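Local coordinates for nuclear movement protein (Encephalitozoon cuniculi, PDB 2O30) that is of unknown function but carries a CS domain of the p23/Hsp20 type and probably binds unfolded proteins, at residues I16-P21 / I48-E53; I31-V36 / I40-Q45; S61-V66 / V72-T77. The protein carries 1 engineered substitution. One frame throughout, in Å; residues are numbered along the deposited sequence.

Interaction 1 of 3, residues I16-P21 / I48-E53; sequences INIQFP and IVIDGE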
loop_
_atom_site.group_PDB
_atom_site.type_symbol
_atom_site.label_atom_id
_atom_site.label_comp_id
_atom_site.label_asym_id
_atom_site.label_seq_id
_atom_site.Cartn_x
_atom_site.Cartn_y
_atom_site.Cartn_z
ATOM N N ILE A 16 -0.166 -19.317 1.510
ATOM C CA ILE A 16 1.067 -18.768 2.080
ATOM C C ILE A 16 0.683 -18.032 3.381
ATOM O O ILE A 16 -0.305 -17.320 3.380
ATOM C CB ILE A 16 1.718 -17.788 1.082
ATOM C CG1 ILE A 16 2.389 -18.553 -0.076
ATOM C CG2 ILE A 16 2.779 -16.877 1.750
ATOM C CD1 ILE A 16 3.661 -19.387 0.315
ATOM N N ASN A 17 1.470 -18.224 4.447
ATOM C CA ASN A 17 1.270 -17.527 5.723
ATOM C C ASN A 17 2.538 -16.780 6.087
ATOM O O ASN A 17 3.639 -17.330 5.969
ATOM C CB ASN A 17 0.935 -18.519 6.836
ATOM C CG ASN A 17 -0.384 -19.227 6.600
ATOM O OD1 ASN A 17 -1.448 -18.591 6.582
ATOM N ND2 ASN A 17 -0.323 -20.544 6.430
ATOM N N ILE A 18 2.387 -15.522 6.505
ATOM C CA ILE A 18 3.540 -14.703 6.898
ATOM C C ILE A 18 3.254 -14.192 8.311
ATOM O O ILE A 18 2.120 -13.834 8.611
ATOM C CB ILE A 18 3.752 -13.529 5.952
ATOM C CG1 ILE A 18 4.070 -14.021 4.524
ATOM C CG2 ILE A 18 4.887 -12.583 6.458
ATOM C CD1 ILE A 18 3.806 -12.963 3.427
ATOM N N GLN A 19 4.277 -14.218 9.151
ATOM C CA GLN A 19 4.148 -13.741 10.545
ATOM C C GLN A 19 5.221 -12.710 10.847
ATOM O O GLN A 19 6.362 -12.805 10.374
ATOM C CB GLN A 19 4.285 -14.918 11.527
ATOM C CG GLN A 19 3.399 -16.121 11.226
ATOM C CD GLN A 19 4.040 -17.113 10.229
ATOM O OE1 GLN A 19 5.258 -17.393 10.275
ATOM N NE2 GLN A 19 3.212 -17.667 9.339
ATOM N N PHE A 20 4.865 -11.701 11.642
ATOM C CA PHE A 20 5.872 -10.744 12.102
ATOM C C PHE A 20 5.373 -10.112 13.393
ATOM O O PHE A 20 4.176 -10.115 13.653
ATOM C CB PHE A 20 6.201 -9.691 11.035
ATOM C CG PHE A 20 5.037 -8.832 10.623
ATOM C CD1 PHE A 20 4.209 -9.216 9.567
ATOM C CD2 PHE A 20 4.757 -7.636 11.288
ATOM C CE1 PHE A 20 3.148 -8.420 9.159
ATOM C CE2 PHE A 20 3.693 -6.845 10.901
ATOM C CZ PHE A 20 2.874 -7.242 9.817
ATOM N N PRO A 21 6.307 -9.608 14.227
ATOM C CA PRO A 21 5.908 -9.078 15.535
ATOM C C PRO A 21 5.363 -7.651 15.477
ATOM O O PRO A 21 5.813 -6.859 14.643
ATOM C CB PRO A 21 7.217 -9.134 16.330
ATOM C CG PRO A 21 8.262 -8.856 15.314
ATOM C CD PRO A 21 7.770 -9.572 14.039
ATOM N N ILE A 48 9.869 -1.042 7.047
ATOM C CA ILE A 48 9.567 -2.085 6.074
ATOM C C ILE A 48 9.792 -3.459 6.712
ATOM O O ILE A 48 10.842 -3.720 7.316
ATOM C CB ILE A 48 10.363 -1.919 4.745
ATOM C CG1 ILE A 48 9.854 -0.690 3.967
ATOM C CG2 ILE A 48 10.241 -3.178 3.878
ATOM C CD1 ILE A 48 10.752 -0.260 2.819
ATOM N N VAL A 49 8.778 -4.314 6.602
ATOM C CA VAL A 49 8.873 -5.707 7.008
ATOM C C VAL A 49 9.228 -6.526 5.763
ATOM O O VAL A 49 10.179 -7.319 5.786
ATOM C CB VAL A 49 7.529 -6.237 7.604
ATOM C CG1 VAL A 49 7.636 -7.726 7.978
ATOM C CG2 VAL A 49 7.085 -5.405 8.822
ATOM N N ILE A 50 8.442 -6.352 4.698
ATOM C CA ILE A 50 8.722 -6.984 3.399
ATOM C C ILE A 50 8.491 -5.977 2.288
ATOM O O ILE A 50 7.521 -5.212 2.325
ATOM C CB ILE A 50 7.794 -8.169 3.089
ATOM C CG1 ILE A 50 7.939 -9.273 4.127
ATOM C CG2 ILE A 50 8.070 -8.713 1.673
ATOM C CD1 ILE A 50 6.919 -10.397 3.952
ATOM N N ASP A 51 9.372 -6.002 1.293
ATOM C CA ASP A 51 9.232 -5.204 0.090
ATOM C C ASP A 51 9.828 -6.039 -1.032
ATOM O O ASP A 51 11.041 -6.019 -1.243
ATOM C CB ASP A 51 10.002 -3.894 0.241
ATOM C CG ASP A 51 9.882 -2.988 -0.974
ATOM O OD1 ASP A 51 9.161 -3.319 -1.943
ATOM O OD2 ASP A 51 10.509 -1.915 -0.946
ATOM N N GLY A 52 8.990 -6.788 -1.725
ATOM C CA GLY A 52 9.506 -7.662 -2.771
ATOM C C GLY A 52 8.441 -8.215 -3.672
ATOM O O GLY A 52 7.360 -7.638 -3.815
ATOM N N GLU A 53 8.755 -9.348 -4.292
ATOM C CA GLU A 53 7.849 -9.981 -5.216
ATOM C C GLU A 53 7.729 -11.429 -4.798
ATOM O O GLU A 53 8.741 -12.094 -4.589
ATOM C CB GLU A 53 8.406 -9.884 -6.639
ATOM C CG GLU A 53 7.513 -10.474 -7.697
ATOM C CD GLU A 53 7.885 -9.981 -9.085
ATOM O OE1 GLU A 53 9.044 -10.203 -9.507
ATOM O OE2 GLU A 53 7.014 -9.361 -9.744
#
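F20 and V49 cross at about a right angle, and the branched end of the valine is what meets the aromatic ring. One methyl, V49 CG1, lies 3.9 Å from F20 CG and equally near F20 CB, so it nestles at the root of the ring. The other, V49 CG2, sits over one face, about 4.0 Å above the ring plane and offset toward the rim, with F20 CD2 as its nearest atom at 4.1 Å. The ring reaches this position because F20 CG stands between the backbone N and the carbonyl carbon (chi1 61°).

Beside this pair, I18 and I50 meet in a different manner, tip to tip. The end methyl I50 CD1 approaches I18 CG2 at 3.9 Å and I18 CD1 at 4.1 Å, fitting against both branches of its partner. An extended I50 chain (chi2 173°) carries that methyl out to the meeting point. No hydrogen bond joins 16-21 to 48-53; the backbones are well separated, with 7.8 Å between F20 CA and V49 CA, and only buried hydrocarbon spans the gap. V49 and I50 form a classic beta bulge opposite V42 of the adjoining strand, and both point their side chains toward 16-21.

This is the core packing of a beta sandwich, two sheets facing each other. Strand 15-21 lies between strands 8-12 and 71-78 in one sheet, while 47-51 is an outermost strand of the other, beside 39-44. From that neighbouring strand I40 packs against I18 and V42 against F20, while W9 of strand 8-12 also touches I18.

Interaction 2 of 3, residues I31-V36 / I40-Q45; sequences IKIRMV and ICVKNQ. Engineered in segment 31-36: M35 (natural residue Ile).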
loop_
_atom_site.group_PDB
_atom_site.type_symbol
_atom_site.label_atom_id
_atom_site.label_comp_id
_atom_site.label_asym_id
_atom_site.label_seq_id
_atom_site.Cartn_x
_atom_site.Cartn_y
_atom_site.Cartn_z
ATOM N N ILE A 31 -0.018 -0.917 10.884
ATOM C CA ILE A 31 0.197 -2.064 9.997
ATOM C C ILE A 31 -0.324 -1.742 8.607
ATOM O O ILE A 31 -1.521 -1.534 8.413
ATOM C CB ILE A 31 -0.443 -3.359 10.547
ATOM C CG1 ILE A 31 0.271 -3.753 11.840
ATOM C CG2 ILE A 31 -0.362 -4.492 9.504
ATOM C CD1 ILE A 31 -0.583 -4.499 12.811
ATOM N N LYS A 32 0.590 -1.689 7.645
ATOM C CA LYS A 32 0.224 -1.368 6.276
ATOM C C LYS A 32 0.621 -2.528 5.375
ATOM O O LYS A 32 1.783 -2.876 5.314
ATOM C CB LYS A 32 0.921 -0.082 5.843
ATOM C CG LYS A 32 0.389 1.171 6.569
ATOM C CD LYS A 32 1.103 2.435 6.052
ATOM C CE LYS A 32 0.469 3.732 6.596
ATOM N NZ LYS A 32 -0.832 3.504 7.299
ATOM N N ILE A 33 -0.356 -3.116 4.689
ATOM C CA ILE A 33 -0.110 -4.285 3.821
ATOM C C ILE A 33 -0.766 -4.029 2.460
ATOM O O ILE A 33 -1.952 -3.685 2.390
ATOM C CB ILE A 33 -0.663 -5.587 4.452
ATOM C CG1 ILE A 33 0.000 -5.824 5.810
ATOM C CG2 ILE A 33 -0.422 -6.790 3.521
ATOM C CD1 ILE A 33 -0.635 -6.924 6.678
ATOM N N ARG A 34 0.019 -4.165 1.396
ATOM C CA ARG A 34 -0.484 -4.033 0.021
ATOM C C ARG A 34 0.110 -5.146 -0.845
ATOM O O ARG A 34 1.315 -5.357 -0.817
ATOM C CB ARG A 34 -0.065 -2.692 -0.579
ATOM C CG ARG A 34 -0.503 -2.481 -2.035
ATOM C CD ARG A 34 -0.121 -1.099 -2.583
ATOM N NE ARG A 34 1.319 -0.910 -2.763
ATOM C CZ ARG A 34 2.062 -0.013 -2.114
ATOM N NH1 ARG A 34 1.520 0.811 -1.234
ATOM N NH2 ARG A 34 3.362 0.075 -2.359
HETATM N N MSE A 35 -0.734 -5.818 -1.626
HETATM C CA MSE A 35 -0.258 -6.690 -2.675
HETATM C C MSE A 35 -0.909 -6.231 -3.975
HETATM O O MSE A 35 -2.121 -6.004 -4.006
HETATM C CB MSE A 35 -0.628 -8.149 -2.383
HETATM C CG MSE A 35 0.104 -8.792 -1.216
HETATM SE SE MSE A 35 -0.106 -10.612 -1.267
HETATM C CE MSE A 35 0.671 -10.827 -2.841
ATOM N N VAL A 36 -0.100 -6.085 -5.021
ATOM C CA VAL A 36 -0.574 -5.826 -6.377
ATOM C C VAL A 36 0.175 -6.791 -7.290
ATOM O O VAL A 36 1.413 -6.738 -7.384
ATOM C CB VAL A 36 -0.301 -4.369 -6.842
ATOM C CG1 VAL A 36 -0.869 -4.137 -8.251
ATOM C CG2 VAL A 36 -0.913 -3.383 -5.865
ATOM N N ILE A 40 4.592 -7.292 -3.137
ATOM C CA ILE A 40 4.101 -7.258 -1.775
ATOM C C ILE A 40 4.885 -6.206 -0.978
ATOM O O ILE A 40 6.101 -6.116 -1.064
ATOM C CB ILE A 40 4.206 -8.655 -1.121
ATOM C CG1 ILE A 40 3.779 -8.602 0.359
ATOM C CG2 ILE A 40 5.615 -9.223 -1.323
ATOM C CD1 ILE A 40 3.827 -9.971 1.062
ATOM N N CYS A 41 4.145 -5.384 -0.246
ATOM C CA CYS A 41 4.712 -4.375 0.637
ATOM C C CYS A 41 4.040 -4.517 1.996
ATOM O O CYS A 41 2.813 -4.439 2.096
ATOM C CB CYS A 41 4.424 -2.981 0.088
ATOM S SG CYS A 41 5.031 -1.690 1.207
ATOM N N VAL A 42 4.838 -4.750 3.035
ATOM C CA VAL A 42 4.324 -4.821 4.401
ATOM C C VAL A 42 5.156 -3.858 5.238
ATOM O O VAL A 42 6.374 -3.950 5.266
ATOM C CB VAL A 42 4.436 -6.258 4.988
ATOM C CG1 VAL A 42 4.003 -6.279 6.466
ATOM C CG2 VAL A 42 3.599 -7.244 4.155
ATOM N N LYS A 43 4.491 -2.931 5.903
ATOM C CA LYS A 43 5.198 -1.997 6.774
ATOM C C LYS A 43 4.601 -2.023 8.165
ATOM O O LYS A 43 3.422 -2.277 8.331
ATOM C CB LYS A 43 5.159 -0.587 6.192
ATOM C CG LYS A 43 5.753 -0.503 4.799
ATOM C CD LYS A 43 6.338 0.868 4.521
ATOM C CE LYS A 43 5.272 1.906 4.323
ATOM N NZ LYS A 43 5.864 3.109 3.648
ATOM N N ASN A 44 5.435 -1.774 9.164
ATOM C CA ASN A 44 4.976 -1.764 10.534
ATOM C C ASN A 44 5.529 -0.502 11.179
ATOM O O ASN A 44 6.744 -0.365 11.328
ATOM C CB ASN A 44 5.433 -3.025 11.273
ATOM C CG ASN A 44 4.954 -3.060 12.715
ATOM O OD1 ASN A 44 4.106 -2.260 13.120
ATOM N ND2 ASN A 44 5.504 -3.968 13.494
ATOM N N GLN A 45 4.630 0.427 11.502
ATOM C CA GLN A 45 5.006 1.738 12.028
ATOM C C GLN A 45 6.032 2.411 11.125
ATOM O O GLN A 45 7.025 2.954 11.611
ATOM C CB GLN A 45 5.578 1.621 13.443
ATOM C CG GLN A 45 4.581 1.257 14.518
ATOM C CD GLN A 45 4.938 1.900 15.849
ATOM O OE1 GLN A 45 4.911 3.128 15.988
ATOM N NE2 GLN A 45 5.275 1.076 16.835
#
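K32 and K43 face each other as an antiparallel hydrogen-bonded pair, and their backbones satisfy one another in both directions: K32 N donates to K43 O over 3.0 Å, almost perfectly straight at 179°, and K43 N returns to K32 O over 2.8 Å. R34 and C41 repeat the pattern two residues on, with R34 N to C41 O and C41 N to R34 O both at 2.9 Å. Between them, I33 with V42 forms a non-hydrogen-bonded pair, where K32 O also receives a CA-H...O contact from V42 CA at 3.3 Å.

The side chains divide between two faces. On one, I33 lies alongside V42, and the engineered M35, present as selenomethionine, sets its CG 4.0 Å from I40 CG1; both pairs point the same way, into the sandwich. N44 OD1 is buried on this face and has no partner in the model.

On the other face, the polar ends look outward for partners. K32 NZ bonds to S29 O. R34, whose chain bends at chi3 (69°), brings one face of its guanidinium over C41 CB, which lies 4.1 Å from R34 NH2. That NH2 bonds to a bound dithiothreitol, while R34 NH1 bonds to W65 O of the second subunit. C41 SG is covalently linked to the same dithiothreitol.

The four bonds satisfy the facing backbone groups of K32, R34, C41 and K43, while I40 and V42 bond to G52, V49 and I50 on the other side; the outward face of R34, C41 and K43 is left to meet outside groups. Cation-pi contacts from R34 and K32 to W64 of the second subunit make this face part of the dimer interface. The covalent link implies that the C41 thiol could be reached by the additive, which probably came from the crystallisation liquor.

Interaction 3 of 3, residues S61-V66 / V72-T77; sequences SSLWWV and VDVNVT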
loop_
_atom_site.group_PDB
_atom_site.type_symbol
_atom_site.label_atom_id
_atom_site.label_comp_id
_atom_site.label_asym_id
_atom_site.label_seq_id
_atom_site.Cartn_x
_atom_site.Cartn_y
_atom_site.Cartn_z
ATOM N N SER A 61 -7.195 -10.871 -3.785
ATOM C CA SER A 61 -8.472 -10.668 -3.073
ATOM C C SER A 61 -8.639 -11.511 -1.794
ATOM O O SER A 61 -9.421 -11.156 -0.906
ATOM C CB SER A 61 -9.671 -10.881 -4.019
ATOM O OG SER A 61 -9.930 -12.260 -4.222
ATOM N N SER A 62 -7.891 -12.608 -1.690
ATOM C CA SER A 62 -8.011 -13.524 -0.561
ATOM C C SER A 62 -7.152 -13.089 0.628
ATOM O O SER A 62 -7.236 -13.695 1.712
ATOM C CB SER A 62 -7.604 -14.943 -0.967
ATOM O OG SER A 62 -6.187 -15.028 -1.126
ATOM N N LEU A 63 -6.322 -12.080 0.401
ATOM C CA LEU A 63 -5.387 -11.557 1.425
ATOM C C LEU A 63 -6.123 -11.191 2.708
ATOM O O LEU A 63 -7.127 -10.484 2.672
ATOM C CB LEU A 63 -4.645 -10.333 0.890
ATOM C CG LEU A 63 -3.626 -9.638 1.797
ATOM C CD1 LEU A 63 -2.575 -10.615 2.223
ATOM C CD2 LEU A 63 -3.002 -8.451 1.056
ATOM N N TRP A 64 -5.644 -11.703 3.835
ATOM C CA TRP A 64 -6.277 -11.421 5.124
ATOM C C TRP A 64 -5.175 -11.359 6.166
ATOM O O TRP A 64 -4.136 -11.975 6.024
ATOM C CB TRP A 64 -7.289 -12.521 5.479
ATOM C CG TRP A 64 -7.970 -12.339 6.812
ATOM C CD1 TRP A 64 -7.847 -13.136 7.915
ATOM C CD2 TRP A 64 -8.850 -11.271 7.185
ATOM N NE1 TRP A 64 -8.605 -12.633 8.955
ATOM C CE2 TRP A 64 -9.223 -11.487 8.534
ATOM C CE3 TRP A 64 -9.364 -10.157 6.510
ATOM C CZ2 TRP A 64 -10.099 -10.622 9.222
ATOM C CZ3 TRP A 64 -10.229 -9.288 7.205
ATOM C CH2 TRP A 64 -10.593 -9.547 8.537
ATOM N N TRP A 65 -5.400 -10.586 7.212
ATOM C CA TRP A 65 -4.456 -10.569 8.318
ATOM C C TRP A 65 -5.193 -10.257 9.598
ATOM O O TRP A 65 -6.275 -9.674 9.571
ATOM C CB TRP A 65 -3.343 -9.572 8.082
ATOM C CG TRP A 65 -3.771 -8.140 7.950
ATOM C CD1 TRP A 65 -4.195 -7.500 6.817
ATOM C CD2 TRP A 65 -3.790 -7.169 8.995
ATOM N NE1 TRP A 65 -4.477 -6.172 7.098
ATOM C CE2 TRP A 65 -4.230 -5.949 8.430
ATOM C CE3 TRP A 65 -3.462 -7.213 10.358
ATOM C CZ2 TRP A 65 -4.376 -4.775 9.188
ATOM C CZ3 TRP A 65 -3.593 -6.037 11.115
ATOM C CH2 TRP A 65 -4.047 -4.836 10.521
ATOM N N VAL A 66 -4.615 -10.696 10.708
ATOM C CA VAL A 66 -5.144 -10.402 12.042
ATOM C C VAL A 66 -3.978 -10.311 13.001
ATOM O O VAL A 66 -2.880 -10.762 12.684
ATOM C CB VAL A 66 -6.117 -11.496 12.577
ATOM C CG1 VAL A 66 -7.490 -11.416 11.891
ATOM C CG2 VAL A 66 -5.498 -12.893 12.488
ATOM N N VAL A 72 1.470 -10.587 14.147
ATOM C CA VAL A 72 0.556 -10.391 13.026
ATOM C C VAL A 72 0.626 -11.645 12.172
ATOM O O VAL A 72 1.722 -12.100 11.834
ATOM C CB VAL A 72 0.943 -9.165 12.181
ATOM C CG1 VAL A 72 -0.052 -8.985 11.025
ATOM C CG2 VAL A 72 0.933 -7.877 13.044
ATOM N N ASP A 73 -0.537 -12.195 11.837
ATOM C CA ASP A 73 -0.597 -13.359 10.942
ATOM C C ASP A 73 -1.264 -12.934 9.629
ATOM O O ASP A 73 -2.371 -12.417 9.638
ATOM C CB ASP A 73 -1.352 -14.488 11.628
ATOM C CG ASP A 73 -0.547 -15.137 12.743
ATOM O OD1 ASP A 73 0.494 -15.746 12.442
ATOM O OD2 ASP A 73 -0.962 -15.071 13.918
ATOM N N VAL A 74 -0.560 -13.119 8.514
ATOM C CA VAL A 74 -1.056 -12.742 7.180
ATOM C C VAL A 74 -1.241 -14.044 6.397
ATOM O O VAL A 74 -0.415 -14.957 6.504
ATOM C CB VAL A 74 -0.031 -11.843 6.479
ATOM C CG1 VAL A 74 -0.540 -11.361 5.140
ATOM C CG2 VAL A 74 0.347 -10.626 7.379
ATOM N N ASN A 75 -2.344 -14.144 5.657
ATOM C CA ASN A 75 -2.640 -15.356 4.882
ATOM C C ASN A 75 -3.094 -14.908 3.490
ATOM O O ASN A 75 -3.806 -13.915 3.358
ATOM C CB ASN A 75 -3.756 -16.109 5.606
ATOM C CG ASN A 75 -4.294 -17.266 4.822
ATOM O OD1 ASN A 75 -5.306 -17.131 4.115
ATOM N ND2 ASN A 75 -3.634 -18.422 4.936
ATOM N N VAL A 76 -2.659 -15.623 2.447
ATOM C CA VAL A 76 -3.155 -15.372 1.092
ATOM C C VAL A 76 -3.161 -16.711 0.359
ATOM O O VAL A 76 -2.297 -17.568 0.617
ATOM C CB VAL A 76 -2.330 -14.287 0.310
ATOM C CG1 VAL A 76 -0.896 -14.717 0.028
ATOM C CG2 VAL A 76 -3.018 -13.909 -1.016
ATOM N N THR A 77 -4.145 -16.884 -0.527
ATOM C CA THR A 77 -4.314 -18.172 -1.223
ATOM C C THR A 77 -3.452 -18.185 -2.488
ATOM O O THR A 77 -3.401 -17.203 -3.207
ATOM C CB THR A 77 -5.804 -18.386 -1.575
ATOM O OG1 THR A 77 -6.580 -18.445 -0.368
ATOM C CG2 THR A 77 -6.011 -19.680 -2.369
HETATM O O HOH W 1 -7.378 -15.674 3.447
#
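Backbone bonds pair W64 with N75 and V66 with D73, two antiparallel hydrogen-bonded pairs flanking the non-hydrogen-bonded pair W65 with V74. N75 N to W64 O is 2.8 Å and D73 N to V66 O is 2.9 Å, each answered by a bond in the reverse direction. A short CA-H...O contact, 3.1 Å from W65 CA to D73 O, supplements them at the middle pair.

Where the chain turns its corner, a side chain replaces the backbone acceptor. S62 OG accepts from T77 N over 2.8 Å, nearly straight at 168°, and also bonds to the carbonyl oxygen of D59, so two partners grip one hydroxyl. A water bridges the two segments close by, donating to S62 O and to N75 OD1, both at 2.6 Å; the amide nitrogen of N75 is held by N17 and E15.

Apolar contacts gather on the inner face. L63 CD1 presses on V74 CG1 at 3.6 Å, its side chain swung round with CG anti to the backbone N (chi1 -180°). W65 spans two valines: its CB meets V74 CG2, and its ring atom CE3 approaches V72 CG1 obliquely at 3.9 Å.

Within these segments, regular backbone pairing runs from V66 to W64; beyond it, a serine hydroxyl and a water extend the polar join to the corner, while the hydrocarbon beneath binds the hairpin to the sandwich core.

How the interactions relate
The three contacts build one beta sandwich. Interaction 2 lies within the chain loop closed by interaction 1, whose bulge bonds to it through V49 N to V42 O and I50 O to V42 N, both 2.8 Å. Interaction 3 shares the opposing sheet with strand 15-21, where I18 O meets V74 N at 2.8 Å and N17 OD1 meets N75 ND2 at 2.7 Å. Interactions 2 and 3, their centres about 11 Å apart, join across the core, I33 CD1 lying 3.6 Å from W65 CG. The dithiothreitol pocket draws R34, C41 and K43 from interaction 2 and I48 and D51 from the 48-53 segment, on the side away from that core.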